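Sawadee homeodomain homolog 1 (Arabidopsis thaliana, PDB 4IUP) binds histone H3 tails carrying the silencing methyl-lysine mark through its SAWADEE domain and takes part in RNA-directed DNA methylation and transcriptional silencing with RNA polymerase IV. Local coordinates at residues Leu124-Glu127 against Arg128-Arg131. The protein carries 2 engineered substitutions. Numbering follows the deposited sequence.
Sequences LGLE and RICR
Two successive i-to-i+3 backbone bonds wind Gly125 to Ile129 into two overlapping turns, a short piece of 3-10 helix. Arg128 N donates to Gly125 O over 3.1 Å, and Ile129 N reaches Leu126 O over 3.3 Å; both run nearly straight at hydrogen, yet each donor stands above the carbonyl plane. Glycine suits the start of the turn because it leaves room for the Glu127 carboxylate as placed here.

The apolar contacts converge on Ile129, whose two branches meet different leucines. Its CG2 lies 3.7 Å from Leu124 CD1. With CG1 set between the backbone N and the carbonyl carbon (chi1 63°), CD1 points roughly at right angles to CG2, 4.1 Å from Leu126 CD1. Cutting this residue back to an alanine is likely to leave the two leucine methyls without their mate, with a gap beside Phe111 and Met77.

Among the polar groups, Glu127 and Arg128 meet through water: it donates to Glu127 OE2 (2.7 Å) and accepts from Arg128 NE (2.6 Å), bridging charges too far apart for a direct salt bridge. Arginine can serve two partners, its NH1 pairing with Glu82.

Leu126 also packs on the zinc ligands Cys68 and Cys107, so this 3-10 connection between strands 121-124 and 129-131, of the kind that commonly precedes the last strand of SH3-like barrels such as tudor domains, borders the SAWADEE zinc site.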
ATOM      1  N   LEU A 124      -0.581  13.734   3.879  1.00 13.36           N
ATOM      2  CA  LEU A 124       0.264  12.776   4.589  1.00 12.42           C
ATOM      3  C   LEU A 124       1.738  13.148   4.511  1.00 14.91           C
ATOM      4  O   LEU A 124       2.193  13.755   3.534  1.00 11.66           O
ATOM      5  CB  LEU A 124       0.063  11.356   4.036  1.00  5.16           C
ATOM      6  CG  LEU A 124      -1.323  10.712   4.207  1.00  6.64           C
ATOM      7  CD1 LEU A 124      -1.374   9.366   3.511  1.00  7.73           C
ATOM      8  CD2 LEU A 124      -1.671  10.555   5.673  1.00  8.68           C
ATOM      9  N   GLY A 125       2.481  12.781   5.547  1.00  8.82           N
ATOM     10  CA  GLY A 125       3.930  12.893   5.516  1.00  9.23           C
ATOM     11  C   GLY A 125       4.540  11.628   4.933  1.00  9.92           C
ATOM     12  O   GLY A 125       3.854  10.598   4.763  1.00  8.52           O
ATOM     13  N   LEU A 126       5.832  11.701   4.636  1.00  5.99           N
ATOM     14  CA  LEU A 126       6.556  10.562   4.079  1.00  9.61           C
ATOM     15  C   LEU A 126       6.458   9.333   4.993  1.00  6.33           C
ATOM     16  O   LEU A 126       6.479   8.193   4.522  1.00  8.82           O
ATOM     17  CB  LEU A 126       8.030  10.920   3.830  1.00  5.88           C
ATOM     18  CG  LEU A 126       8.792   9.954   2.909  1.00  9.01           C
ATOM     19  CD1 LEU A 126       8.213   9.994   1.498  1.00  5.58           C
ATOM     20  CD2 LEU A 126      10.286  10.276   2.903  1.00 11.51           C
ATOM     21  N   GLU A 127       6.332   9.575   6.292  1.00  9.02           N
ATOM     22  CA  GLU A 127       6.324   8.498   7.288  1.00 11.60           C
ATOM     23  C   GLU A 127       5.040   7.654   7.280  1.00 10.60           C
ATOM     24  O   GLU A 127       4.946   6.662   8.000  1.00 13.47           O
ATOM     25  CB  GLU A 127       6.610   9.063   8.690  1.00  9.43           C
ATOM     26  CG  GLU A 127       5.427   9.761   9.392  1.00  6.58           C
ATOM     27  CD  GLU A 127       5.071  11.139   8.835  1.00 17.14           C
ATOM     28  OE1 GLU A 127       5.872  11.737   8.079  1.00 14.90           O
ATOM     29  OE2 GLU A 127       3.970  11.632   9.175  1.00 18.99           O
ATOM     30  N   ARG A 128       4.055   8.056   6.478  1.00  8.18           N
ATOM     31  CA  ARG A 128       2.798   7.314   6.359  1.00  7.65           C
ATOM     32  C   ARG A 128       2.530   6.792   4.947  1.00 11.68           C
ATOM     33  O   ARG A 128       1.433   6.334   4.648  1.00  8.04           O
ATOM     34  CB  ARG A 128       1.614   8.162   6.848  1.00  5.86           C
ATOM     35  CG  ARG A 128       1.690   8.468   8.337  1.00  8.14           C
ATOM     36  CD  ARG A 128       0.348   8.798   8.978  1.00 10.52           C
ATOM     37  NE  ARG A 128       0.549   8.940  10.420  1.00 16.81           N
ATOM     38  CZ  ARG A 128      -0.382   8.776  11.359  1.00 23.11           C
ATOM     39  NH1 ARG A 128      -1.639   8.472  11.042  1.00 19.82           N
ATOM     40  NH2 ARG A 128      -0.041   8.930  12.633  1.00 16.16           N
ATOM     41  N   ILE A 129       3.530   6.861   4.079  1.00  9.38           N
ATOM     42  CA  ILE A 129       3.358   6.394   2.709  1.00  9.57           C
ATOM     43  C   ILE A 129       4.502   5.469   2.276  1.00 12.64           C
ATOM     44  O   ILE A 129       5.650   5.650   2.689  1.00 12.82           O
ATOM     45  CB  ILE A 129       3.145   7.570   1.706  1.00 12.53           C
ATOM     46  CG1 ILE A 129       4.368   8.493   1.645  1.00  9.78           C
ATOM     47  CG2 ILE A 129       1.873   8.379   2.052  1.00  9.62           C
ATOM     48  CD1 ILE A 129       4.221   9.628   0.620  1.00  7.51           C
ATOM     49  N   CYS A 130       4.173   4.472   1.461  1.00  7.25           N
ATOM     50  CA  CYS A 130       5.166   3.538   0.921  1.00  7.20           C
ATOM     51  C   CYS A 130       5.056   3.477  -0.591  1.00  7.94           C
ATOM     52  O   CYS A 130       3.960   3.570  -1.135  1.00 10.07           O
ATOM     53  CB  CYS A 130       4.960   2.136   1.491  1.00  9.57           C
ATOM     54  SG  CYS A 130       5.625   1.898   3.156  1.00 20.59           S
ATOM     55  N   ARG A 131       6.184   3.300  -1.270  1.00  7.55           N
ATOM     56  CA  ARG A 131       6.192   3.301  -2.729  1.00  7.33           C
ATOM     57  C   ARG A 131       6.038   1.889  -3.289  1.00  8.07           C
ATOM     58  O   ARG A 131       6.243   0.908  -2.579  1.00  9.61           O
ATOM     59  CB  ARG A 131       7.465   3.968  -3.275  1.00  7.58           C
ATOM     60  CG  ARG A 131       8.759   3.171  -3.046  1.00  9.92           C
ATOM     61  CD  ARG A 131       9.928   3.777  -3.818  1.00 13.31           C
ATOM     62  NE  ARG A 131      11.185   3.075  -3.543  1.00 12.82           N
ATOM     63  CZ  ARG A 131      11.617   2.004  -4.211  1.00 19.77           C
ATOM     64  NH1 ARG A 131      10.906   1.497  -5.215  1.00 13.35           N
ATOM     65  NH2 ARG A 131      12.772   1.439  -3.879  1.00 15.07           N
TER
HETATM   66  O   HOH W   1       2.594  10.402  11.152  1.00 19.75           O